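Local coordinates for protein ubiquitin-conjugating enzyme E2, putative (Trypanosoma cruzi, PDB 4DS2) that probably acts as an E2 ubiquitin-conjugating enzyme, accepting activated ubiquitin as a thioester and passing it on toward substrates, at residues K18-E23 against Y50-K55; E22-N27 against F42-D47; Y95-T100 against Q156-R161. All blocks are in the same frame, centred on the assembly; numbering follows the deposited sequence.

Overall arrangement
The three contacts sample two distant parts of a ubiquitin-conjugating fold: helix against sheet, and helix against loop. Interactions 1 and 2 start from the same helix, 11-27, share Glu22 and Glu23, and reach neighbouring antiparallel strands, 51-57 and 40-46; their centres are 5 Å apart, and Ile53 O meets Asp45 N at 2.9 Å, a probable hydrogen bond between the two strands. Interaction 3 lies on the opposite side of the chain's centre, about 27 Å from interaction 1 and 28 Å from interaction 2, centre to centre. It joins helix 155-162 to the loop 95-100, which probably corresponds to the His-Pro-Asn region a short way upstream of the active-site cysteine in related E2 enzymes.

Interaction 1. Residues K18-E23 against Y50-K55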
ATOM      1  N   LYS A  18      -9.190  14.011  -5.538  1.00 35.79           N
ATOM      2  CA  LYS A  18      -9.402  15.289  -4.836  1.00 36.95           C
ATOM      3  C   LYS A  18      -9.436  15.082  -3.328  1.00 38.53           C
ATOM      4  O   LYS A  18      -8.935  15.915  -2.567  1.00 39.84           O
ATOM      5  CB  LYS A  18     -10.710  15.939  -5.281  1.00 37.22           C
ATOM      6  CG  LYS A  18     -10.743  16.329  -6.744  1.00 36.52           C
ATOM      7  CD  LYS A  18     -12.072  16.973  -7.161  1.00 37.79           C
ATOM      8  CE  LYS A  18     -12.145  17.308  -8.657  1.00 36.90           C
ATOM      9  NZ  LYS A  18     -12.574  18.729  -8.973  1.00 38.89           N
ATOM     10  N   LEU A  19     -10.033  13.970  -2.891  1.00 39.77           N
ATOM     11  CA  LEU A  19     -10.165  13.697  -1.436  1.00 42.54           C
ATOM     12  C   LEU A  19      -8.819  13.287  -0.840  1.00 42.60           C
ATOM     13  O   LEU A  19      -8.489  13.736   0.249  1.00 42.57           O
ATOM     14  CB  LEU A  19     -11.253  12.654  -1.117  1.00 43.15           C
ATOM     15  CG  LEU A  19     -12.640  13.247  -0.748  1.00 46.00           C
ATOM     16  CD1 LEU A  19     -13.727  12.182  -0.686  1.00 47.39           C
ATOM     17  CD2 LEU A  19     -12.647  14.012   0.569  1.00 49.41           C
ATOM     18  N   LEU A  20      -8.045  12.466  -1.568  1.00 40.91           N
ATOM     19  CA  LEU A  20      -6.701  12.089  -1.116  1.00 40.36           C
ATOM     20  C   LEU A  20      -5.759  13.298  -0.995  1.00 42.45           C
ATOM     21  O   LEU A  20      -5.023  13.413  -0.032  1.00 44.05           O
ATOM     22  CB  LEU A  20      -6.079  11.069  -2.055  1.00 38.18           C
ATOM     23  CG  LEU A  20      -4.678  10.591  -1.651  1.00 37.64           C
ATOM     24  CD1 LEU A  20      -4.656   9.972  -0.266  1.00 37.50           C
ATOM     25  CD2 LEU A  20      -4.180   9.575  -2.676  1.00 36.13           C
ATOM     26  N   LEU A  21      -5.795  14.181  -1.994  1.00 43.26           N
ATOM     27  CA  LEU A  21      -4.953  15.379  -2.057  1.00 43.61           C
ATOM     28  C   LEU A  21      -5.246  16.328  -0.918  1.00 46.33           C
ATOM     29  O   LEU A  21      -4.345  16.905  -0.329  1.00 46.44           O
ATOM     30  CB  LEU A  21      -5.181  16.099  -3.396  1.00 43.06           C
ATOM     31  CG  LEU A  21      -4.653  15.363  -4.640  1.00 39.65           C
ATOM     32  CD1 LEU A  21      -5.105  16.131  -5.862  1.00 39.63           C
ATOM     33  CD2 LEU A  21      -3.135  15.195  -4.619  1.00 39.33           C
ATOM     34  N   GLU A  22      -6.526  16.458  -0.603  1.00 48.93           N
ATOM     35  CA  GLU A  22      -6.954  17.214   0.554  1.00 52.99           C
ATOM     36  C   GLU A  22      -6.409  16.654   1.892  1.00 56.09           C
ATOM     37  O   GLU A  22      -5.979  17.421   2.782  1.00 61.51           O
ATOM     38  CB  GLU A  22      -8.478  17.305   0.530  1.00 54.94           C
ATOM     39  CG  GLU A  22      -8.990  18.130  -0.662  1.00 55.33           C
ATOM     40  CD  GLU A  22     -10.490  18.404  -0.646  1.00 59.42           C
ATOM     41  OE1 GLU A  22     -11.199  17.867   0.236  1.00 61.57           O
ATOM     42  OE2 GLU A  22     -10.964  19.171  -1.516  1.00 61.40           O
ATOM     43  N   GLU A  23      -6.379  15.326   2.016  1.00 54.52           N
ATOM     44  CA  GLU A  23      -5.883  14.661   3.230  1.00 55.73           C
ATOM     45  C   GLU A  23      -4.367  14.655   3.361  1.00 54.50           C
ATOM     46  O   GLU A  23      -3.842  14.804   4.459  1.00 56.53           O
ATOM     47  CB  GLU A  23      -6.308  13.208   3.255  1.00 55.88           C
ATOM     48  CG  GLU A  23      -7.800  12.958   3.336  1.00 57.03           C
ATOM     49  CD  GLU A  23      -8.141  11.545   2.857  1.00 58.53           C
ATOM     50  OE1 GLU A  23      -9.256  11.365   2.302  1.00 56.39           O
ATOM     51  OE2 GLU A  23      -7.281  10.617   3.033  1.00 59.53           O
ATOM     52  N   TYR A  50      -6.019   7.067 -14.011  1.00 37.51           N
ATOM     53  CA  TYR A  50      -6.095   5.630 -13.762  1.00 38.27           C
ATOM     54  C   TYR A  50      -4.860   5.062 -13.129  1.00 40.04           C
ATOM     55  O   TYR A  50      -4.841   3.893 -12.724  1.00 41.72           O
ATOM     56  CB  TYR A  50      -6.365   4.889 -15.080  1.00 39.52           C
ATOM     57  CG  TYR A  50      -7.753   5.207 -15.588  1.00 39.25           C
ATOM     58  CD1 TYR A  50      -8.863   4.497 -15.121  1.00 38.49           C
ATOM     59  CD2 TYR A  50      -7.963   6.278 -16.442  1.00 39.78           C
ATOM     60  CE1 TYR A  50     -10.129   4.812 -15.550  1.00 39.31           C
ATOM     61  CE2 TYR A  50      -9.224   6.609 -16.869  1.00 41.34           C
ATOM     62  CZ  TYR A  50     -10.298   5.870 -16.424  1.00 40.62           C
ATOM     63  OH  TYR A  50     -11.534   6.191 -16.879  1.00 42.13           O
ATOM     64  N   ASN A  51      -3.854   5.909 -12.976  1.00 41.06           N
ATOM     65  CA  ASN A  51      -2.618   5.498 -12.466  1.00 40.45           C
ATOM     66  C   ASN A  51      -2.061   6.563 -11.525  1.00 39.76           C
ATOM     67  O   ASN A  51      -1.669   7.664 -11.941  1.00 39.33           O
ATOM     68  CB  ASN A  51      -1.740   5.233 -13.642  1.00 44.81           C
ATOM     69  CG  ASN A  51      -0.858   4.090 -13.387  1.00 48.67           C
ATOM     70  OD1 ASN A  51      -0.073   4.098 -12.418  1.00 51.86           O
ATOM     71  ND2 ASN A  51      -1.041   3.041 -14.181  1.00 51.13           N
ATOM     72  N   TRP A  52      -2.074   6.255 -10.229  1.00 38.59           N
ATOM     73  CA  TRP A  52      -1.557   7.187  -9.243  1.00 38.95           C
ATOM     74  C   TRP A  52      -0.278   6.651  -8.711  1.00 38.42           C
ATOM     75  O   TRP A  52      -0.259   5.579  -8.184  1.00 37.49           O
ATOM     76  CB  TRP A  52      -2.500   7.364  -8.070  1.00 39.24           C
ATOM     77  CG  TRP A  52      -3.943   7.707  -8.355  1.00 39.02           C
ATOM     78  CD1 TRP A  52      -4.565   7.971  -9.577  1.00 39.57           C
ATOM     79  CD2 TRP A  52      -4.983   7.892  -7.349  1.00 38.52           C
ATOM     80  NE1 TRP A  52      -5.885   8.270  -9.395  1.00 38.73           N
ATOM     81  CE2 TRP A  52      -6.195   8.249  -8.072  1.00 38.70           C
ATOM     82  CE3 TRP A  52      -5.022   7.808  -5.959  1.00 38.12           C
ATOM     83  CZ2 TRP A  52      -7.393   8.494  -7.415  1.00 38.94           C
ATOM     84  CZ3 TRP A  52      -6.232   8.056  -5.302  1.00 38.61           C
ATOM     85  CH2 TRP A  52      -7.392   8.399  -6.025  1.00 39.77           C
ATOM     86  N   ILE A  53       0.802   7.404  -8.875  1.00 41.76           N
ATOM     87  CA  ILE A  53       2.111   7.096  -8.286  1.00 42.18           C
ATOM     88  C   ILE A  53       2.212   7.854  -6.955  1.00 41.55           C
ATOM     89  O   ILE A  53       2.039   9.078  -6.906  1.00 41.04           O
ATOM     90  CB  ILE A  53       3.274   7.522  -9.220  1.00 44.46           C
ATOM     91  CG1 ILE A  53       3.061   6.960 -10.654  1.00 45.64           C
ATOM     92  CG2 ILE A  53       4.629   7.080  -8.627  1.00 43.23           C
ATOM     93  CD1 ILE A  53       2.405   7.893 -11.650  1.00 46.19           C
ATOM     94  N   LEU A  54       2.455   7.121  -5.879  1.00 41.38           N
ATOM     95  CA  LEU A  54       2.589   7.692  -4.537  1.00 42.02           C
ATOM     96  C   LEU A  54       4.024   7.531  -3.956  1.00 41.22           C
ATOM     97  O   LEU A  54       4.739   6.588  -4.306  1.00 36.54           O
ATOM     98  CB  LEU A  54       1.620   7.004  -3.576  1.00 40.89           C
ATOM     99  CG  LEU A  54       0.113   6.902  -3.824  1.00 40.56           C
ATOM    100  CD1 LEU A  54      -0.489   6.258  -2.572  1.00 38.13           C
ATOM    101  CD2 LEU A  54      -0.539   8.243  -4.093  1.00 42.48           C
ATOM    102  N   LYS A  55       4.396   8.456  -3.057  1.00 41.75           N
ATOM    103  CA  LYS A  55       5.596   8.320  -2.219  1.00 43.51           C
ATOM    104  C   LYS A  55       5.172   8.313  -0.758  1.00 42.64           C
ATOM    105  O   LYS A  55       4.316   9.082  -0.338  1.00 39.74           O
ATOM    106  CB  LYS A  55       6.598   9.428  -2.479  1.00 46.18           C
ATOM    107  CG  LYS A  55       7.110   9.461  -3.920  1.00 49.09           C
ATOM    108  CD  LYS A  55       8.329  10.375  -4.072  1.00 52.35           C
ATOM    109  CE  LYS A  55       8.667  10.755  -5.506  1.00 54.07           C
ATOM    110  NZ  LYS A  55       9.625  11.900  -5.488  1.00 56.04           N
TER
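Trp52 donates its indole NE1 to the backbone O of Ile49, three residues earlier, and this bond helps to fix the rotation of a ring whose other end is turned to Leu20. The polar five-membered part of the indole is thus satisfied from the turn just before its own strand, while the hydrocarbon six-membered part is left to meet the helix. There the touching branch of Leu20 is CD2, which lies 3.7 Å from CZ3 of Trp52 and 3.8 Å from CE3. The methyl approaches the ring obliquely, and the two side chains run past one another in opposite senses. With CG anti to the backbone N (chi1 -179°), Leu20 directs its CD2 branch at the indole. The same methyl has a second neighbour in the strand, Leu54 CD2 at 4.1 Å, so a single branch of the helix residue serves both Trp52 and Leu54.

Two residues apart on strand 51-57, Trp52 and Leu54 point to the same face of the sheet, the one on which the N-terminal helix 11-27 is laid in the ubiquitin-conjugating fold. The contact illustrates how helix and sheet can be joined through long side chains: the closest CA atoms, those of Leu20 and Trp52, are still 10.8 Å apart, and the meeting is entirely apolar. All three residues are buried; the two segments bury 111 Å² in all, and neighbouring core residues add further contacts. Ile124 of helix 120-132 touches both Leu20 and Leu54, Val44 of the edge strand also touches both, and Phe77 meets the Trp52 ring with the planes at about 45°.

Interaction 2. Residues E22-N27 against F42-D47; sequences EEVDAN and FSVDTD
Val24 and Phe42 bring their CA atoms to within 6.1 Å, the nearest backbone approach between the last turns of helix 11-27 and the edge strand 40-46. The strand is not regular at this point: Phe42 and Ser43 both face Lys55 of strand 51-57, forming a classic beta bulge in the antiparallel sheet of the ubiquitin-conjugating fold. At Phe42 the psi angle of -6° departs from the extended values that follow in the strand.

Val24 carries the contact from the helix side, and its two methyls divide the work. CG1 of Val24 comes up to the strand backbone itself, 4.2 Å from the carbonyl C of Phe42. CG2 of Val24 reaches farther along the strand to CG2 of Val44, at 4.0 Å. The two valines cross obliquely, methyl to methyl. With CG1 anti to the backbone N in Val24 (chi1 167°) and likewise in Val44 (chi1 175°), the methyls that meet each other, CG2 of both, lie beside the backbone N.

Neighbouring strand residues take different parts. Phe42 sends its CB away from the helix, offering its main chain to Val24 while its ring makes a cation-pi contact with Lys57. Val44, by contrast, points toward the helix and is also flanked by Leu17 and Leu21, which extend the apolar seam back along helix 11-27. Just past the helix, Asn28 makes a weak hydrogen bond from ND2 to the O of Phe42. The helix itself keeps its alpha-helical backbone pairing to the end of the segment, with Asn27 N bonded to Glu23 O at 2.9 Å.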
ATOM      1  N   GLU A  22      -6.526  16.458  -0.603  1.00 48.93           N
ATOM      2  CA  GLU A  22      -6.954  17.214   0.554  1.00 52.99           C
ATOM      3  C   GLU A  22      -6.409  16.654   1.892  1.00 56.09           C
ATOM      4  O   GLU A  22      -5.979  17.421   2.782  1.00 61.51           O
ATOM      5  CB  GLU A  22      -8.478  17.305   0.530  1.00 54.94           C
ATOM      6  CG  GLU A  22      -8.990  18.130  -0.662  1.00 55.33           C
ATOM      7  CD  GLU A  22     -10.490  18.404  -0.646  1.00 59.42           C
ATOM      8  OE1 GLU A  22     -11.199  17.867   0.236  1.00 61.57           O
ATOM      9  OE2 GLU A  22     -10.964  19.171  -1.516  1.00 61.40           O
ATOM     10  N   GLU A  23      -6.379  15.326   2.016  1.00 54.52           N
ATOM     11  CA  GLU A  23      -5.883  14.661   3.230  1.00 55.73           C
ATOM     12  C   GLU A  23      -4.367  14.655   3.361  1.00 54.50           C
ATOM     13  O   GLU A  23      -3.842  14.804   4.459  1.00 56.53           O
ATOM     14  CB  GLU A  23      -6.308  13.208   3.255  1.00 55.88           C
ATOM     15  CG  GLU A  23      -7.800  12.958   3.336  1.00 57.03           C
ATOM     16  CD  GLU A  23      -8.141  11.545   2.857  1.00 58.53           C
ATOM     17  OE1 GLU A  23      -9.256  11.365   2.302  1.00 56.39           O
ATOM     18  OE2 GLU A  23      -7.281  10.617   3.033  1.00 59.53           O
ATOM     19  N   VAL A  24      -3.687  14.429   2.242  1.00 53.19           N
ATOM     20  CA  VAL A  24      -2.233  14.489   2.167  1.00 54.14           C
ATOM     21  C   VAL A  24      -1.646  15.878   2.480  1.00 61.69           C
ATOM     22  O   VAL A  24      -0.496  15.955   2.906  1.00 64.59           O
ATOM     23  CB  VAL A  24      -1.721  14.086   0.786  1.00 50.00           C
ATOM     24  CG1 VAL A  24      -0.261  14.474   0.648  1.00 50.20           C
ATOM     25  CG2 VAL A  24      -1.898  12.588   0.585  1.00 48.51           C
ATOM     26  N   ASP A  25      -2.413  16.955   2.257  1.00 67.73           N
ATOM     27  CA  ASP A  25      -1.983  18.328   2.597  1.00 74.22           C
ATOM     28  C   ASP A  25      -2.389  18.760   3.989  1.00 82.61           C
ATOM     29  O   ASP A  25      -1.771  19.650   4.558  1.00 91.03           O
ATOM     30  CB  ASP A  25      -2.496  19.313   1.576  1.00 73.67           C
ATOM     31  CG  ASP A  25      -1.923  19.033   0.211  1.00 76.95           C
ATOM     32  OD1 ASP A  25      -0.695  19.184   0.051  1.00 78.71           O
ATOM     33  OD2 ASP A  25      -2.667  18.606  -0.700  1.00 83.01           O
ATOM     34  N   ALA A  26      -3.409  18.121   4.545  1.00 86.49           N
ATOM     35  CA  ALA A  26      -3.690  18.218   5.982  1.00 91.52           C
ATOM     36  C   ALA A  26      -2.689  17.411   6.859  1.00 91.24           C
ATOM     37  O   ALA A  26      -2.375  17.806   7.992  1.00 94.06           O
ATOM     38  CB  ALA A  26      -5.120  17.764   6.258  1.00 94.89           C
ATOM     39  N   ASN A  27      -2.223  16.276   6.341  1.00 86.10           N
ATOM     40  CA  ASN A  27      -1.262  15.420   7.050  1.00 86.24           C
ATOM     41  C   ASN A  27       0.140  16.044   7.130  1.00 88.57           C
ATOM     42  O   ASN A  27       0.755  16.071   8.204  1.00 83.67           O
ATOM     43  CB  ASN A  27      -1.168  14.051   6.365  1.00 82.13           C
ATOM     44  CG  ASN A  27      -0.098  13.169   6.994  1.00 81.04           C
ATOM     45  OD1 ASN A  27      -0.134  12.872   8.193  1.00 74.70           O
ATOM     46  ND2 ASN A  27       0.881  12.770   6.186  1.00 83.15           N
ATOM     47  N   PHE A  42       3.066  11.289   1.415  1.00 48.92           N
ATOM     48  CA  PHE A  42       3.528  12.694   1.302  1.00 50.64           C
ATOM     49  C   PHE A  42       3.697  13.260  -0.143  1.00 51.59           C
ATOM     50  O   PHE A  42       3.974  14.449  -0.306  1.00 53.11           O
ATOM     51  CB  PHE A  42       4.828  12.892   2.090  1.00 53.81           C
ATOM     52  CG  PHE A  42       6.031  12.218   1.480  1.00 54.97           C
ATOM     53  CD1 PHE A  42       6.318  10.887   1.762  1.00 55.06           C
ATOM     54  CD2 PHE A  42       6.885  12.924   0.621  1.00 56.79           C
ATOM     55  CE1 PHE A  42       7.420  10.253   1.187  1.00 57.56           C
ATOM     56  CE2 PHE A  42       7.991  12.304   0.051  1.00 58.17           C
ATOM     57  CZ  PHE A  42       8.256  10.966   0.331  1.00 58.43           C
ATOM     58  N   SER A  43       3.538  12.423  -1.172  1.00 50.18           N
ATOM     59  CA  SER A  43       3.448  12.885  -2.552  1.00 48.55           C
ATOM     60  C   SER A  43       2.496  12.005  -3.348  1.00 47.71           C
ATOM     61  O   SER A  43       2.513  10.791  -3.230  1.00 51.07           O
ATOM     62  CB  SER A  43       4.827  12.913  -3.213  1.00 48.46           C
ATOM     63  OG  SER A  43       4.718  12.774  -4.617  1.00 48.88           O
ATOM     64  N   VAL A  44       1.677  12.637  -4.178  1.00 49.24           N
ATOM     65  CA  VAL A  44       0.737  11.961  -5.069  1.00 47.24           C
ATOM     66  C   VAL A  44       0.852  12.588  -6.451  1.00 46.40           C
ATOM     67  O   VAL A  44       0.354  13.676  -6.677  1.00 50.58           O
ATOM     68  CB  VAL A  44      -0.735  12.134  -4.588  1.00 47.33           C
ATOM     69  CG1 VAL A  44      -1.694  11.521  -5.594  1.00 45.97           C
ATOM     70  CG2 VAL A  44      -0.958  11.536  -3.209  1.00 44.00           C
ATOM     71  N   ASP A  45       1.539  11.932  -7.368  1.00 46.87           N
ATOM     72  CA  ASP A  45       1.563  12.357  -8.785  1.00 45.51           C
ATOM     73  C   ASP A  45       0.570  11.394  -9.528  1.00 42.91           C
ATOM     74  O   ASP A  45       0.188  10.360  -8.964  1.00 41.15           O
ATOM     75  CB  ASP A  45       3.032  12.353  -9.331  1.00 46.43           C
ATOM     76  CG  ASP A  45       3.972  13.485  -8.663  1.00 51.17           C
ATOM     77  OD1 ASP A  45       3.547  14.628  -8.360  1.00 51.26           O
ATOM     78  OD2 ASP A  45       5.176  13.243  -8.436  1.00 50.60           O
ATOM     79  N   THR A  46       0.113  11.726 -10.738  1.00 39.93           N
ATOM     80  CA  THR A  46      -0.710  10.777 -11.540  1.00 37.39           C
ATOM     81  C   THR A  46      -0.109  10.595 -12.931  1.00 38.11           C
ATOM     82  O   THR A  46       0.825  11.312 -13.321  1.00 41.15           O
ATOM     83  CB  THR A  46      -2.142  11.257 -11.803  1.00 35.48           C
ATOM     84  OG1 THR A  46      -2.093  12.320 -12.766  1.00 35.61           O
ATOM     85  CG2 THR A  46      -2.858  11.743 -10.569  1.00 34.10           C
ATOM     86  N   ASP A  47      -0.666   9.654 -13.682  1.00 35.45           N
ATOM     87  CA  ASP A  47      -0.221   9.357 -15.036  1.00 35.32           C
ATOM     88  C   ASP A  47      -1.471   8.814 -15.721  1.00 35.25           C
ATOM     89  O   ASP A  47      -1.628   7.584 -15.834  1.00 34.13           O
ATOM     90  CB  ASP A  47       0.874   8.291 -14.982  1.00 35.99           C
ATOM     91  CG  ASP A  47       1.203   7.704 -16.347  1.00 37.14           C
ATOM     92  OD1 ASP A  47       0.811   8.272 -17.379  1.00 35.47           O
ATOM     93  OD2 ASP A  47       1.887   6.660 -16.376  1.00 39.65           O
TER

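Interaction 3. Residues Y95-T100 against Q156-R161; sequences YSPLVT and QDFAAR
The Tyr95 ring has Arg161 over one face and Phe158 at its edge. CD of Arg161 sits above the face, 3.7 Å from the ring centroid and displaced somewhat toward the rim, a CH-pi contact. The guanidinium of the same residue is turned 73° from the ring plane and meets Tyr95 OH at its own edge. CD2 of Phe158 lies near the plane of the tyrosine, 3.7 Å from CE2 of Tyr95, and the two rings meet obliquely, their planes at 43°. The loop 95-100 probably corresponds to the stretch in which most E2 enzymes of the ubiquitin-conjugating fold carry a His-Pro-Asn motif; here it reads Ser96, Pro97, Leu98. The contact joins helix 155-162, the last helix of the chain, to this loop, which by analogy with other E2 enzymes probably lies near the active site.

Arg161 exemplifies the two uses of an arginine, hydrocarbon and polar. Its extended first two torsions carry CD over the ring, and the bend at chi3 then turns the guanidinium toward the hydroxyl. NH1 of Arg161 donates to Tyr95 OH at 3.0 Å; the bond is bent, with an angle of 143° at the hydrogen, but the oxygen lies close to the guanidinium plane. Tyr150 makes a cation-pi contact with the same arginine.

Phe158 also reaches the next part of the loop, its CZ lying 4.4 Å from CD of Pro97, while Leu151 of helix 145-153 packs against it. Pro97 lies within an ST turn, in which Leu98 N donates to Ser96 OG at 2.8 Å.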
ATOM      1  N   TYR A  95      10.942  -6.522   1.282  1.00 41.94           N
ATOM      2  CA  TYR A  95      11.002  -7.908   1.720  1.00 40.87           C
ATOM      3  C   TYR A  95       9.800  -8.112   2.648  1.00 39.62           C
ATOM      4  O   TYR A  95       9.634  -7.415   3.632  1.00 38.65           O
ATOM      5  CB  TYR A  95      12.342  -8.250   2.383  1.00 42.44           C
ATOM      6  CG  TYR A  95      12.505  -9.722   2.726  1.00 42.37           C
ATOM      7  CD1 TYR A  95      12.732 -10.661   1.726  1.00 43.42           C
ATOM      8  CD2 TYR A  95      12.398 -10.180   4.055  1.00 41.52           C
ATOM      9  CE1 TYR A  95      12.865 -12.016   2.032  1.00 45.08           C
ATOM     10  CE2 TYR A  95      12.541 -11.534   4.379  1.00 42.65           C
ATOM     11  CZ  TYR A  95      12.770 -12.460   3.363  1.00 44.13           C
ATOM     12  OH  TYR A  95      12.908 -13.818   3.632  1.00 41.29           O
ATOM     13  N   SER A  96       8.938  -9.064   2.290  1.00 40.48           N
ATOM     14  CA  SER A  96       7.684  -9.283   2.991  1.00 36.60           C
ATOM     15  C   SER A  96       7.033 -10.580   2.541  1.00 36.58           C
ATOM     16  O   SER A  96       7.170 -10.972   1.367  1.00 35.80           O
ATOM     17  CB  SER A  96       6.728  -8.127   2.703  1.00 35.63           C
ATOM     18  OG  SER A  96       5.382  -8.481   2.982  1.00 36.34           O
ATOM     19  N   PRO A  97       6.281 -11.229   3.465  1.00 36.72           N
ATOM     20  CA  PRO A  97       5.403 -12.349   3.082  1.00 36.57           C
ATOM     21  C   PRO A  97       4.226 -11.940   2.177  1.00 34.83           C
ATOM     22  O   PRO A  97       3.657 -12.785   1.481  1.00 33.07           O
ATOM     23  CB  PRO A  97       4.841 -12.830   4.427  1.00 37.62           C
ATOM     24  CG  PRO A  97       5.516 -12.030   5.511  1.00 35.81           C
ATOM     25  CD  PRO A  97       6.073 -10.824   4.874  1.00 35.37           C
ATOM     26  N   LEU A  98       3.871 -10.653   2.209  1.00 33.41           N
ATOM     27  CA  LEU A  98       2.642 -10.170   1.534  1.00 34.37           C
ATOM     28  C   LEU A  98       2.934  -9.539   0.113  1.00 34.85           C
ATOM     29  O   LEU A  98       2.023  -9.332  -0.711  1.00 34.02           O
ATOM     30  CB  LEU A  98       1.841  -9.250   2.501  1.00 32.11           C
ATOM     31  CG  LEU A  98       1.344  -9.795   3.877  1.00 30.96           C
ATOM     32  CD1 LEU A  98       0.997  -8.642   4.821  1.00 29.96           C
ATOM     33  CD2 LEU A  98       0.150 -10.726   3.763  1.00 31.49           C
ATOM     34  N   VAL A  99       4.222  -9.342  -0.189  1.00 35.57           N
ATOM     35  CA  VAL A  99       4.670  -8.732  -1.451  1.00 35.06           C
ATOM     36  C   VAL A  99       5.602  -9.666  -2.260  1.00 35.77           C
ATOM     37  O   VAL A  99       6.506 -10.281  -1.708  1.00 36.60           O
ATOM     38  CB  VAL A  99       5.439  -7.417  -1.181  1.00 33.97           C
ATOM     39  CG1 VAL A  99       5.753  -6.714  -2.509  1.00 33.20           C
ATOM     40  CG2 VAL A  99       4.658  -6.527  -0.216  1.00 32.12           C
ATOM     41  N   THR A 100       5.383  -9.745  -3.571  1.00 36.45           N
ATOM     42  CA  THR A 100       6.242 -10.554  -4.455  1.00 39.02           C
ATOM     43  C   THR A 100       7.524  -9.777  -4.873  1.00 41.89           C
ATOM     44  O   THR A 100       7.666  -8.588  -4.560  1.00 41.93           O
ATOM     45  CB  THR A 100       5.484 -11.038  -5.726  1.00 38.47           C
ATOM     46  OG1 THR A 100       5.378  -9.963  -6.675  1.00 38.44           O
ATOM     47  CG2 THR A 100       4.101 -11.547  -5.391  1.00 37.78           C
ATOM     48  N   GLN A 156      13.781 -12.534  14.590  1.00 56.11           N
ATOM     49  CA  GLN A 156      14.815 -11.533  14.825  1.00 56.19           C
ATOM     50  C   GLN A 156      15.725 -11.353  13.567  1.00 54.93           C
ATOM     51  O   GLN A 156      16.038 -10.208  13.188  1.00 55.83           O
ATOM     52  CB  GLN A 156      15.554 -11.823  16.159  1.00 58.05           C
ATOM     53  CG  GLN A 156      16.482 -13.053  16.169  1.00 61.72           C
ATOM     54  CD  GLN A 156      15.775 -14.403  16.039  1.00 61.28           C
ATOM     55  OE1 GLN A 156      14.772 -14.659  16.706  1.00 63.62           O
ATOM     56  NE2 GLN A 156      16.313 -15.274  15.185  1.00 57.84           N
ATOM     57  N   ASP A 157      16.075 -12.449  12.880  1.00 91.95           N
ATOM     58  CA  ASP A 157      16.914 -12.376  11.667  1.00 85.62           C
ATOM     59  C   ASP A 157      16.136 -11.775  10.487  1.00 78.63           C
ATOM     60  O   ASP A 157      16.747 -11.202   9.582  1.00 77.85           O
ATOM     61  CB  ASP A 157      17.460 -13.753  11.255  1.00 89.72           C
ATOM     62  CG  ASP A 157      18.276 -14.452  12.370  1.00 98.69           C
ATOM     63  OD1 ASP A 157      18.257 -14.015  13.539  1.00101.46           O
ATOM     64  OD2 ASP A 157      18.942 -15.464  12.067  1.00102.53           O
ATOM     65  N   PHE A 158      14.800 -11.937  10.487  1.00 75.31           N
ATOM     66  CA  PHE A 158      13.882 -11.310   9.492  1.00 66.91           C
ATOM     67  C   PHE A 158      13.919  -9.770   9.555  1.00 63.07           C
ATOM     68  O   PHE A 158      13.899  -9.095   8.519  1.00 56.97           O
ATOM     69  CB  PHE A 158      12.425 -11.815   9.685  1.00 67.59           C
ATOM     70  CG  PHE A 158      11.383 -11.045   8.890  1.00 61.01           C
ATOM     71  CD1 PHE A 158      10.838  -9.870   9.383  1.00 58.01           C
ATOM     72  CD2 PHE A 158      10.933 -11.513   7.661  1.00 58.27           C
ATOM     73  CE1 PHE A 158       9.903  -9.167   8.650  1.00 54.46           C
ATOM     74  CE2 PHE A 158       9.981 -10.821   6.938  1.00 53.64           C
ATOM     75  CZ  PHE A 158       9.476  -9.641   7.427  1.00 52.13           C
ATOM     76  N   ALA A 159      13.969  -9.230  10.773  1.00 67.05           N
ATOM     77  CA  ALA A 159      14.129  -7.783  11.009  1.00 68.15           C
ATOM     78  C   ALA A 159      15.416  -7.219  10.384  1.00 68.70           C
ATOM     79  O   ALA A 159      15.362  -6.236   9.627  1.00 70.40           O
ATOM     80  CB  ALA A 159      14.120  -7.484  12.500  1.00 74.29           C
ATOM     81  N   ALA A 160      16.564  -7.832  10.712  1.00 69.62           N
ATOM     82  CA  ALA A 160      17.884  -7.387  10.191  1.00 68.51           C
ATOM     83  C   ALA A 160      17.896  -7.396   8.674  1.00 63.04           C
ATOM     84  O   ALA A 160      18.537  -6.570   8.037  1.00 63.13           O
ATOM     85  CB  ALA A 160      19.008  -8.277  10.721  1.00 70.48           C
ATOM     86  N   ARG A 161      17.171  -8.353   8.114  1.00 60.88           N
ATOM     87  CA  ARG A 161      17.032  -8.514   6.664  1.00 58.45           C
ATOM     88  C   ARG A 161      16.153  -7.424   6.011  1.00 55.26           C
ATOM     89  O   ARG A 161      16.428  -7.029   4.875  1.00 55.96           O
ATOM     90  CB  ARG A 161      16.511  -9.924   6.360  1.00 59.00           C
ATOM     91  CG  ARG A 161      16.285 -10.222   4.905  1.00 60.71           C
ATOM     92  CD  ARG A 161      15.867 -11.684   4.727  1.00 65.32           C
ATOM     93  NE  ARG A 161      16.952 -12.647   4.980  1.00 71.08           N
ATOM     94  CZ  ARG A 161      16.891 -13.939   4.641  1.00 76.09           C
ATOM     95  NH1 ARG A 161      15.797 -14.429   4.063  1.00 78.13           N
ATOM     96  NH2 ARG A 161      17.913 -14.748   4.879  1.00 80.44           N
TER